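Local atomic coordinates of putative Phosphate (Eubacterium rectale, PDB entry 3DAO), a protein that probably acts as a phosphatase of the haloacid dehalogenase-like hydrolase family, though its natural substrate is not established. Residues 81-90 with 210-219; 101-112 with 158-169. All coordinates share one frame; numbering follows the deposited sequence. Where two conformers were deposited one is given.

Contact 1. Residues 81-90 with 210-219; sequences LYITDGGTVV and VSKWTALSYL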
loop_
_atom_site.group_PDB
_atom_site.type_symbol
_atom_site.label_atom_id
_atom_site.label_comp_id
_atom_site.label_asym_id
_atom_site.label_seq_id
_atom_site.Cartn_x
_atom_site.Cartn_y
_atom_site.Cartn_z
ATOM N N LEU A 81 4.706 11.795 6.936
ATOM C CA LEU A 81 3.708 10.820 7.430
ATOM C C LEU A 81 3.647 9.680 6.428
ATOM O O LEU A 81 3.890 9.853 5.232
ATOM C CB LEU A 81 2.352 11.436 7.628
ATOM C CG LEU A 81 2.253 12.395 8.817
ATOM C CD1 LEU A 81 0.882 13.035 8.812
ATOM C CD2 LEU A 81 2.518 11.676 10.116
ATOM N N TYR A 82 3.389 8.489 6.951
ATOM C CA TYR A 82 3.438 7.260 6.156
ATOM C C TYR A 82 2.192 6.417 6.234
ATOM O O TYR A 82 1.692 6.097 7.311
ATOM C CB TYR A 82 4.598 6.380 6.649
ATOM C CG TYR A 82 5.940 7.059 6.579
ATOM C CD1 TYR A 82 6.367 7.899 7.587
ATOM C CD2 TYR A 82 6.786 6.860 5.502
ATOM C CE1 TYR A 82 7.583 8.530 7.511
ATOM C CE2 TYR A 82 8.015 7.502 5.421
ATOM C CZ TYR A 82 8.407 8.332 6.416
ATOM O OH TYR A 82 9.647 8.970 6.311
ATOM N N ILE A 83 1.695 6.087 5.051
ATOM C CA ILE A 83 0.606 5.130 4.885
ATOM C C ILE A 83 1.250 3.974 4.115
ATOM O O ILE A 83 1.810 4.153 3.026
ATOM C CB ILE A 83 -0.635 5.720 4.200
ATOM C CG1 ILE A 83 -1.298 6.772 5.099
ATOM C CG2 ILE A 83 -1.647 4.570 3.863
ATOM C CD1 ILE A 83 -2.346 7.624 4.402
ATOM N N THR A 84 1.199 2.782 4.710
ATOM C CA THR A 84 1.919 1.644 4.175
ATOM C C THR A 84 1.007 0.474 3.894
ATOM O O THR A 84 -0.141 0.427 4.332
ATOM C CB THR A 84 3.008 1.143 5.192
ATOM O OG1 THR A 84 2.422 0.334 6.232
ATOM C CG2 THR A 84 3.790 2.320 5.834
ATOM N N ASP A 85 1.544 -0.456 3.127
ATOM C CA ASP A 85 0.861 -1.753 2.917
ATOM C C ASP A 85 -0.546 -1.586 2.409
ATOM O O ASP A 85 -1.478 -2.326 2.814
ATOM C CB ASP A 85 0.874 -2.597 4.197
ATOM C CG ASP A 85 2.262 -3.047 4.596
ATOM O OD1 ASP A 85 2.945 -2.291 5.303
ATOM O OD2 ASP A 85 2.669 -4.168 4.198
ATOM N N GLY A 86 -0.693 -0.575 1.571
ATOM C CA GLY A 86 -1.936 -0.274 0.879
ATOM C C GLY A 86 -3.015 0.328 1.747
ATOM O O GLY A 86 -4.198 0.293 1.404
ATOM N N GLY A 87 -2.621 0.894 2.868
ATOM C CA GLY A 87 -3.607 1.518 3.752
ATOM C C GLY A 87 -3.921 0.804 5.052
ATOM O O GLY A 87 -4.826 1.207 5.764
ATOM N N THR A 88 -3.150 -0.226 5.392
ATOM C CA THR A 88 -3.389 -1.005 6.603
ATOM C C THR A 88 -2.624 -0.477 7.818
ATOM O O THR A 88 -2.912 -0.841 8.967
ATOM C CB THR A 88 -3.047 -2.495 6.415
ATOM O OG1 THR A 88 -1.698 -2.637 5.950
ATOM C CG2 THR A 88 -4.035 -3.177 5.453
ATOM N N VAL A 89 -1.670 0.421 7.537
ATOM C CA VAL A 89 -0.883 1.079 8.598
ATOM C C VAL A 89 -0.658 2.549 8.260
ATOM O O VAL A 89 -0.343 2.886 7.104
ATOM C CB VAL A 89 0.497 0.434 8.782
ATOM C CG1 VAL A 89 1.194 0.955 10.059
ATOM C CG2 VAL A 89 0.409 -1.095 8.796
ATOM N N VAL A 90 -0.882 3.374 9.283
ATOM C CA VAL A 90 -0.675 4.820 9.267
ATOM C C VAL A 90 0.273 5.148 10.436
ATOM O O VAL A 90 0.006 4.823 11.593
ATOM C CB VAL A 90 -1.974 5.597 9.470
ATOM C CG1 VAL A 90 -1.735 7.126 9.397
ATOM C CG2 VAL A 90 -3.081 5.150 8.502
ATOM N N VAL A 210 -10.614 -1.659 4.291
ATOM C CA VAL A 210 -9.256 -1.124 4.104
ATOM C C VAL A 210 -9.099 -0.513 2.724
ATOM O O VAL A 210 -9.554 -1.051 1.717
ATOM C CB VAL A 210 -8.170 -2.200 4.305
ATOM C CG1 VAL A 210 -6.816 -1.792 3.624
ATOM C CG2 VAL A 210 -7.984 -2.488 5.766
ATOM N N SER A 211 -8.455 0.650 2.706
ATOM C CA SER A 211 -8.066 1.268 1.446
ATOM C C SER A 211 -7.125 2.437 1.685
ATOM O O SER A 211 -7.002 2.935 2.791
ATOM C CB SER A 211 -9.269 1.804 0.690
ATOM O OG SER A 211 -9.842 2.965 1.325
ATOM N N LYS A 212 -6.531 2.901 0.601
ATOM C CA LYS A 212 -5.684 4.096 0.684
ATOM C C LYS A 212 -6.524 5.294 1.147
ATOM O O LYS A 212 -6.109 6.080 2.012
ATOM C CB LYS A 212 -5.015 4.405 -0.669
ATOM C CG LYS A 212 -3.855 3.525 -1.021
ATOM C CD LYS A 212 -3.353 3.897 -2.433
ATOM C CE LYS A 212 -2.035 3.255 -2.730
ATOM N NZ LYS A 212 -1.720 3.427 -4.183
ATOM N N TRP A 213 -7.749 5.407 0.650
ATOM C CA TRP A 213 -8.595 6.565 1.027
ATOM C C TRP A 213 -9.051 6.486 2.475
ATOM O O TRP A 213 -9.104 7.483 3.181
ATOM C CB TRP A 213 -9.806 6.756 0.107
ATOM C CG TRP A 213 -10.574 7.961 0.525
ATOM C CD1 TRP A 213 -11.785 7.976 1.144
ATOM C CD2 TRP A 213 -10.128 9.325 0.486
ATOM N NE1 TRP A 213 -12.157 9.277 1.443
ATOM C CE2 TRP A 213 -11.161 10.123 1.034
ATOM C CE3 TRP A 213 -8.989 9.954 -0.001
ATOM C CZ2 TRP A 213 -11.063 11.501 1.131
ATOM C CZ3 TRP A 213 -8.904 11.357 0.094
ATOM C CH2 TRP A 213 -9.922 12.094 0.648
ATOM N N THR A 214 -9.348 5.292 2.945
ATOM C CA THR A 214 -9.717 5.117 4.358
ATOM C C THR A 214 -8.618 5.634 5.284
ATOM O O THR A 214 -8.840 6.425 6.232
ATOM C CB THR A 214 -10.034 3.634 4.700
ATOM O OG1 THR A 214 -11.175 3.226 3.937
ATOM C CG2 THR A 214 -10.372 3.462 6.199
ATOM N N ALA A 215 -7.412 5.179 4.979
ATOM C CA ALA A 215 -6.245 5.530 5.772
ATOM C C ALA A 215 -5.952 7.023 5.640
ATOM O O ALA A 215 -5.614 7.672 6.616
ATOM C CB ALA A 215 -4.997 4.726 5.363
ATOM N N LEU A 216 -6.060 7.536 4.428
ATOM C CA LEU A 216 -5.785 8.960 4.209
ATOM C C LEU A 216 -6.814 9.809 4.918
ATOM O O LEU A 216 -6.503 10.834 5.503
ATOM C CB LEU A 216 -5.667 9.294 2.722
ATOM C CG LEU A 216 -5.137 10.670 2.366
ATOM C CD1 LEU A 216 -3.786 10.865 3.003
ATOM C CD2 LEU A 216 -5.086 10.880 0.835
ATOM N N SER A 217 -8.059 9.351 4.904
ATOM C CA SER A 217 -9.147 10.067 5.570
ATOM C C SER A 217 -8.912 10.166 7.070
ATOM O O SER A 217 -9.261 11.158 7.709
ATOM C CB SER A 217 -10.484 9.375 5.306
ATOM O OG SER A 217 -10.794 9.438 3.940
ATOM N N TYR A 218 -8.299 9.123 7.611
ATOM C CA TYR A 218 -7.937 9.071 9.016
ATOM C C TYR A 218 -7.023 10.245 9.373
ATOM O O TYR A 218 -7.228 10.952 10.398
ATOM C CB TYR A 218 -7.290 7.727 9.392
ATOM C CG TYR A 218 -6.613 7.780 10.711
ATOM C CD1 TYR A 218 -7.317 7.532 11.888
ATOM C CD2 TYR A 218 -5.280 8.165 10.817
ATOM C CE1 TYR A 218 -6.688 7.626 13.102
ATOM C CE2 TYR A 218 -4.658 8.264 12.017
ATOM C CZ TYR A 218 -5.366 8.007 13.166
ATOM O OH TYR A 218 -4.716 8.121 14.354
ATOM N N LEU A 219 -6.031 10.464 8.504
ATOM C CA LEU A 219 -5.086 11.560 8.681
ATOM C C LEU A 219 -5.739 12.912 8.473
ATOM O O LEU A 219 -5.486 13.847 9.242
ATOM C CB LEU A 219 -3.864 11.448 7.772
ATOM C CG LEU A 219 -2.789 10.456 8.187
ATOM C CD1 LEU A 219 -1.637 10.413 7.145
ATOM C CD2 LEU A 219 -2.279 10.754 9.634
HETATM O O HOH W 1 -7.530 1.448 5.644
#
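Ala215 sits between Ile83 and Val90. Its CB lies 3.7 Å from Ile83 CG2 and equally close to Val90 CG2. The same CB is 3.5 Å from Gly87 O. One turn on, Leu219 takes over. The Val90 and Leu219 side chains pass alongside each other, pointing opposite ways, with Val90 CG1 3.7 Å from Leu219 CD2. Leu219 CD1 meets Ile83 CD1 tip to tip. Ile83 CG1 lies anti to the carbonyl carbon (chi1 -67°); with the chain then extended, CD1 reaches the helix backbone, 3.7 Å from Leu216 CA. At the other end, Thr88 CG2 touches Val210 CG1 at 3.6 Å.

This is helix-on-sheet packing in the alpha/beta core of a haloacid dehalogenase-like fold. Strand 81-84 and helix 212-219 run nearly antiparallel, at 156°. Lys212 turns its ammonium away from this packing, to Asp27, Asn238 and Asp239. Asp27 belongs to a probable HAD-type DxDx(T/V) motif, so the helix start probably borders the active site.

Gly87 comes close to the start of the helix. A CB on Gly87 would probably run into Ser211 O, and its positive phi (108°) also suits glycine. Water 1 donates to Gly87 O and accepts from Ser211 N. Ser211 also caps the helix, its OG accepting from Thr214 N at 2.9 Å. Across the turn, Thr88 and Val89 form a classic beta bulge opposite Thr84. Thr84 O accepts from both Gly87 N and Thr88 N.

Contact 2. Residues 101-112 with 158-169; sequences PMDEDIWKGMCR and ITRLDRNDIIKF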
loop_
_atom_site.group_PDB
_atom_site.type_symbol
_atom_site.label_atom_id
_atom_site.label_comp_id
_atom_site.label_asym_id
_atom_site.label_seq_id
_atom_site.Cartn_x
_atom_site.Cartn_y
_atom_site.Cartn_z
ATOM N N PRO A 101 -5.933 -4.065 11.486
ATOM C CA PRO A 101 -5.639 -5.493 11.432
ATOM C C PRO A 101 -6.855 -6.358 11.271
ATOM O O PRO A 101 -7.980 -5.902 11.441
ATOM C CB PRO A 101 -5.008 -5.758 12.777
ATOM C CG PRO A 101 -5.716 -4.796 13.716
ATOM C CD PRO A 101 -5.997 -3.560 12.869
HETATM N N MSE A 102 -6.600 -7.605 10.895
HETATM C CA MSE A 102 -7.660 -8.585 10.710
HETATM C C MSE A 102 -7.954 -9.358 11.992
HETATM O O MSE A 102 -7.031 -9.786 12.732
HETATM C CB MSE A 102 -7.259 -9.556 9.577
HETATM C CG MSE A 102 -6.770 -8.795 8.344
HETATM SE SE MSE A 102 -6.080 -10.017 6.999
HETATM C CE MSE A 102 -7.801 -10.567 6.293
ATOM N N ASP A 103 -9.235 -9.496 12.270
ATOM C CA ASP A 103 -9.667 -10.302 13.417
ATOM C C ASP A 103 -9.212 -11.743 13.242
ATOM O O ASP A 103 -9.259 -12.307 12.152
ATOM C CB ASP A 103 -11.174 -10.311 13.601
ATOM C CG ASP A 103 -11.584 -11.129 14.811
ATOM O OD1 ASP A 103 -11.239 -10.727 15.938
ATOM O OD2 ASP A 103 -12.217 -12.191 14.641
ATOM N N GLU A 104 -8.780 -12.318 14.350
ATOM C CA GLU A 104 -8.246 -13.689 14.414
ATOM C C GLU A 104 -9.099 -14.732 13.686
ATOM O O GLU A 104 -8.566 -15.600 12.993
ATOM C CB GLU A 104 -8.032 -14.116 15.885
ATOM C CG GLU A 104 -7.211 -15.377 16.044
ATOM C CD GLU A 104 -7.087 -15.782 17.497
ATOM O OE1 GLU A 104 -8.069 -15.531 18.226
ATOM O OE2 GLU A 104 -6.033 -16.336 17.892
ATOM N N ASP A 105 -10.412 -14.643 13.841
ATOM C CA ASP A 105 -11.370 -15.563 13.193
ATOM C C ASP A 105 -11.326 -15.481 11.675
ATOM O O ASP A 105 -11.643 -16.438 10.959
ATOM C CB ASP A 105 -12.825 -15.281 13.625
ATOM C CG ASP A 105 -13.166 -15.886 14.975
ATOM O OD1 ASP A 105 -12.359 -16.679 15.494
ATOM O OD2 ASP A 105 -14.255 -15.583 15.497
ATOM N N ILE A 106 -10.975 -14.305 11.188
ATOM C CA ILE A 106 -10.905 -14.072 9.751
ATOM C C ILE A 106 -9.603 -14.704 9.202
ATOM O O ILE A 106 -9.648 -15.626 8.407
ATOM C CB ILE A 106 -10.950 -12.582 9.384
ATOM C CG1 ILE A 106 -12.238 -11.909 9.878
ATOM C CG2 ILE A 106 -10.853 -12.435 7.871
ATOM C CD1 ILE A 106 -13.468 -12.470 9.260
ATOM N N TRP A 107 -8.453 -14.232 9.650
ATOM C CA TRP A 107 -7.179 -14.765 9.058
ATOM C C TRP A 107 -6.907 -16.227 9.399
ATOM O O TRP A 107 -6.375 -16.979 8.570
ATOM C CB TRP A 107 -5.943 -13.872 9.344
ATOM C CG TRP A 107 -5.546 -13.649 10.769
ATOM C CD1 TRP A 107 -5.980 -12.648 11.568
ATOM C CD2 TRP A 107 -4.583 -14.379 11.533
ATOM N NE1 TRP A 107 -5.401 -12.742 12.799
ATOM C CE2 TRP A 107 -4.523 -13.779 12.811
ATOM C CE3 TRP A 107 -3.777 -15.490 11.275
ATOM C CZ2 TRP A 107 -3.704 -14.256 13.834
ATOM C CZ3 TRP A 107 -2.935 -15.951 12.285
ATOM C CH2 TRP A 107 -2.930 -15.349 13.556
ATOM N N LYS A 108 -7.262 -16.646 10.616
ATOM C CA LYS A 108 -7.087 -18.064 10.989
ATOM C C LYS A 108 -8.102 -18.926 10.226
ATOM O O LYS A 108 -7.783 -20.026 9.756
ATOM C CB LYS A 108 -7.198 -18.290 12.497
ATOM C CG LYS A 108 -5.958 -17.803 13.212
ATOM C CD LYS A 108 -5.909 -18.190 14.675
ATOM C CE LYS A 108 -4.564 -17.757 15.256
ATOM N NZ LYS A 108 -4.357 -18.140 16.688
ATOM N N GLY A 109 -9.300 -18.421 10.073
ATOM C CA GLY A 109 -10.334 -19.097 9.280
ATOM C C GLY A 109 -9.894 -19.301 7.822
ATOM O O GLY A 109 -10.110 -20.367 7.201
HETATM N N MSE A 110 -9.273 -18.260 7.276
HETATM C CA MSE A 110 -8.720 -18.301 5.906
HETATM C C MSE A 110 -7.635 -19.368 5.812
HETATM O O MSE A 110 -7.602 -20.138 4.856
HETATM C CB MSE A 110 -8.178 -16.955 5.478
HETATM C CG MSE A 110 -9.274 -15.963 5.238
HETATM SE SE MSE A 110 -8.531 -14.203 4.984
HETATM C CE MSE A 110 -10.149 -13.273 4.340
ATOM N N CYS A 111 -6.745 -19.379 6.791
ATOM C CA CYS A 111 -5.652 -20.367 6.843
ATOM C C CYS A 111 -6.234 -21.778 6.774
ATOM O O CYS A 111 -5.812 -22.630 5.994
ATOM C CB CYS A 111 -4.872 -20.274 8.150
ATOM S SG CYS A 111 -3.696 -18.890 8.360
ATOM N N ARG A 112 -7.196 -22.045 7.659
ATOM C CA ARG A 112 -7.797 -23.405 7.730
ATOM C C ARG A 112 -8.453 -23.810 6.458
ATOM O O ARG A 112 -8.298 -24.959 5.994
ATOM C CB ARG A 112 -8.787 -23.514 8.893
ATOM C CG ARG A 112 -8.085 -23.357 10.186
ATOM C CD ARG A 112 -9.023 -23.387 11.371
ATOM N NE ARG A 112 -8.264 -23.196 12.599
ATOM C CZ ARG A 112 -8.417 -22.136 13.385
ATOM N NH1 ARG A 112 -9.388 -21.269 13.168
ATOM N NH2 ARG A 112 -7.674 -22.016 14.443
ATOM N N ILE A 158 0.741 -21.272 11.267
ATOM C CA ILE A 158 0.292 -19.885 11.402
ATOM C C ILE A 158 -0.921 -19.777 12.336
ATOM O O ILE A 158 -1.084 -18.779 13.028
ATOM C CB ILE A 158 0.013 -19.249 10.008
ATOM C CG1 ILE A 158 1.341 -19.075 9.253
ATOM C CG2 ILE A 158 -0.599 -17.923 10.129
ATOM C CD1 ILE A 158 1.153 -18.630 7.782
ATOM N N THR A 159 -1.735 -20.829 12.393
ATOM C CA THR A 159 -2.969 -20.769 13.200
ATOM C C THR A 159 -2.643 -20.892 14.675
ATOM O O THR A 159 -3.515 -20.722 15.515
ATOM C CB THR A 159 -4.023 -21.848 12.840
ATOM O OG1 THR A 159 -3.548 -23.153 13.211
ATOM C CG2 THR A 159 -4.377 -21.818 11.357
ATOM N N ARG A 160 -1.383 -21.138 14.983
ATOM C CA ARG A 160 -0.953 -21.280 16.373
ATOM C C ARG A 160 -0.270 -20.004 16.854
ATOM O O ARG A 160 0.136 -19.897 17.994
ATOM C CB ARG A 160 -0.116 -22.556 16.577
ATOM C CG ARG A 160 -0.969 -23.827 16.363
ATOM C CD ARG A 160 -0.322 -25.104 16.860
ATOM N NE ARG A 160 -1.282 -26.212 16.935
ATOM C CZ ARG A 160 -1.279 -27.291 16.156
ATOM N NH1 ARG A 160 -0.343 -27.450 15.220
ATOM N NH2 ARG A 160 -2.211 -28.227 16.332
ATOM N N LEU A 161 -0.216 -19.006 15.981
ATOM C CA LEU A 161 0.366 -17.726 16.367
ATOM C C LEU A 161 -0.635 -16.915 17.172
ATOM O O LEU A 161 -1.849 -16.997 17.010
ATOM C CB LEU A 161 0.804 -16.898 15.170
ATOM C CG LEU A 161 1.845 -17.534 14.273
ATOM C CD1 LEU A 161 2.027 -16.686 13.029
ATOM C CD2 LEU A 161 3.157 -17.683 15.046
ATOM N N ASP A 162 -0.081 -16.126 18.068
ATOM C CA ASP A 162 -0.874 -15.267 18.921
ATOM C C ASP A 162 -0.442 -13.855 18.638
ATOM O O ASP A 162 0.549 -13.387 19.174
ATOM C CB ASP A 162 -0.603 -15.600 20.386
ATOM C CG ASP A 162 -1.427 -14.770 21.325
ATOM O OD1 ASP A 162 -2.547 -14.371 20.936
ATOM O OD2 ASP A 162 -0.961 -14.540 22.458
ATOM N N ARG A 163 -1.192 -13.194 17.772
ATOM C CA ARG A 163 -0.855 -11.854 17.357
ATOM C C ARG A 163 -2.067 -11.006 17.067
ATOM O O ARG A 163 -3.146 -11.512 16.740
ATOM C CB ARG A 163 0.035 -11.923 16.131
ATOM C CG ARG A 163 1.294 -12.709 16.390
ATOM C CD ARG A 163 2.207 -12.514 15.294
ATOM N NE ARG A 163 2.619 -11.128 15.230
ATOM C CZ ARG A 163 3.793 -10.696 15.662
ATOM N NH1 ARG A 163 4.646 -11.555 16.188
ATOM N NH2 ARG A 163 4.114 -9.426 15.565
ATOM N N ASN A 164 -1.842 -9.709 17.163
ATOM C CA ASN A 164 -2.914 -8.729 16.945
ATOM C C ASN A 164 -2.597 -7.762 15.831
ATOM O O ASN A 164 -3.290 -6.749 15.661
ATOM C CB ASN A 164 -3.193 -7.912 18.213
ATOM C CG ASN A 164 -4.426 -7.026 18.077
ATOM O OD1 ASN A 164 -4.749 -6.249 18.986
ATOM N ND2 ASN A 164 -5.131 -7.142 16.941
ATOM N N ASP A 165 -1.596 -8.124 15.051
ATOM C CA ASP A 165 -1.134 -7.282 13.949
ATOM C C ASP A 165 -1.038 -7.936 12.579
ATOM O O ASP A 165 -0.166 -7.582 11.813
ATOM C CB ASP A 165 0.222 -6.681 14.299
ATOM C CG ASP A 165 1.307 -7.717 14.529
ATOM O OD1 ASP A 165 1.010 -8.931 14.559
ATOM O OD2 ASP A 165 2.490 -7.321 14.677
ATOM N N ILE A 166 -1.899 -8.914 12.317
ATOM C CA ILE A 166 -1.989 -9.504 10.966
ATOM C C ILE A 166 -2.765 -8.519 10.105
ATOM O O ILE A 166 -3.967 -8.257 10.300
ATOM C CB ILE A 166 -2.616 -10.924 10.958
ATOM C CG1 ILE A 166 -1.771 -11.883 11.816
ATOM C CG2 ILE A 166 -2.729 -11.418 9.548
ATOM C CD1 ILE A 166 -0.344 -11.979 11.454
ATOM N N ILE A 167 -2.048 -7.951 9.134
ATOM C CA ILE A 167 -2.596 -6.943 8.251
ATOM C C ILE A 167 -2.915 -7.450 6.862
ATOM O O ILE A 167 -3.665 -6.820 6.108
ATOM C CB ILE A 167 -1.692 -5.648 8.170
ATOM C CG1 ILE A 167 -0.294 -5.974 7.636
ATOM C CG2 ILE A 167 -1.735 -4.869 9.530
ATOM C CD1 ILE A 167 0.530 -4.720 7.286
ATOM N N LYS A 168 -2.422 -8.647 6.552
ATOM C CA LYS A 168 -2.695 -9.235 5.224
ATOM C C LYS A 168 -2.561 -10.750 5.266
ATOM O O LYS A 168 -1.689 -11.271 5.921
ATOM C CB LYS A 168 -1.724 -8.700 4.180
ATOM C CG LYS A 168 -1.948 -9.294 2.759
ATOM C CD LYS A 168 -1.060 -8.648 1.724
ATOM C CE LYS A 168 0.413 -8.970 1.946
ATOM N NZ LYS A 168 1.248 -8.361 0.839
ATOM N N PHE A 169 -3.496 -11.403 4.592
ATOM C CA PHE A 169 -3.459 -12.842 4.382
ATOM C C PHE A 169 -3.458 -13.005 2.869
ATOM O O PHE A 169 -4.316 -12.464 2.167
ATOM C CB PHE A 169 -4.647 -13.556 5.006
ATOM C CG PHE A 169 -4.696 -15.043 4.666
ATOM C CD1 PHE A 169 -4.108 -15.964 5.475
ATOM C CD2 PHE A 169 -5.342 -15.481 3.531
ATOM C CE1 PHE A 169 -4.126 -17.316 5.161
ATOM C CE2 PHE A 169 -5.383 -16.840 3.229
ATOM C CZ PHE A 169 -4.770 -17.744 4.062
HETATM O O HOH W 2 -4.594 -9.291 13.802
HETATM O O HOH W 3 -4.128 -14.384 17.127
HETATM O O HOH W 4 -5.540 -11.266 15.536
HETATM O O HOH W 5 -6.037 -24.779 12.841
HETATM O O HOH W 6 -5.021 -23.886 15.698
#
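Ile166 lies over one face of Trp107, its CG1 3.6 Å from the six-membered ring centroid. Trp107 CG lies between its backbone N and carbonyl carbon (chi1 61°), which lays the indole between Ile166 and, toward the rim of its opposite face, Lys108 CG. Ile158 O meets the indole edge in plane. Replacing Trp107 by an alanine would probably open a gap against Ile166 and leave water 4 without its NE1 donor. Phe169 packs under the next turn of the helix, against the selenomethionine Met110 and Cys111. Met110 CB stands over its ring centre with SE oblique to the ring, and Cys111 SG lies 3.6 Å from Phe169 CE1. Met102 N donates almost straight to Ile166 O at 2.8 Å. Lys108 NZ is a buried charge, met by Leu161 O at 2.8 Å, Thr159 O at 3.0 Å and, in a salt bridge, Glu104 OE2.

The solvent side is looser, at Glu104 and Arg112. Water 5 joins Arg112 NE to Thr159 OG1, which also bonds Asp157. Water 4 links Trp107 NE1 to Arg163 O.

Helix 104-117 packs on strand 168-172 of the six-stranded sheet, beside strand 202-207, in what is probably the C2-type cap domain. Helix 185-189 touches Met110.

After strands 23-26 and 57-61 of the same eight-stranded sheet, the chain enters strand 81-84 and turns into strand 89-91, the first half of contact 1. Strand 96-99 follows, and then residues 101-112 open contact 2. That contact closes its loop when the chain returns at 158-169. Contact 1 closes later, at 210-219, so its loop encloses the whole of contact 2. The two loops nest and do not cross. Contact 1 ties a helix to the eight-stranded sheet of the core. Contact 2 ties another helix to the six-stranded sheet, probably the cap. Their centres lie about 20 Å apart, yet core and cap meet where Ile167 CD1 packs against Thr88, Asp85 and Val89.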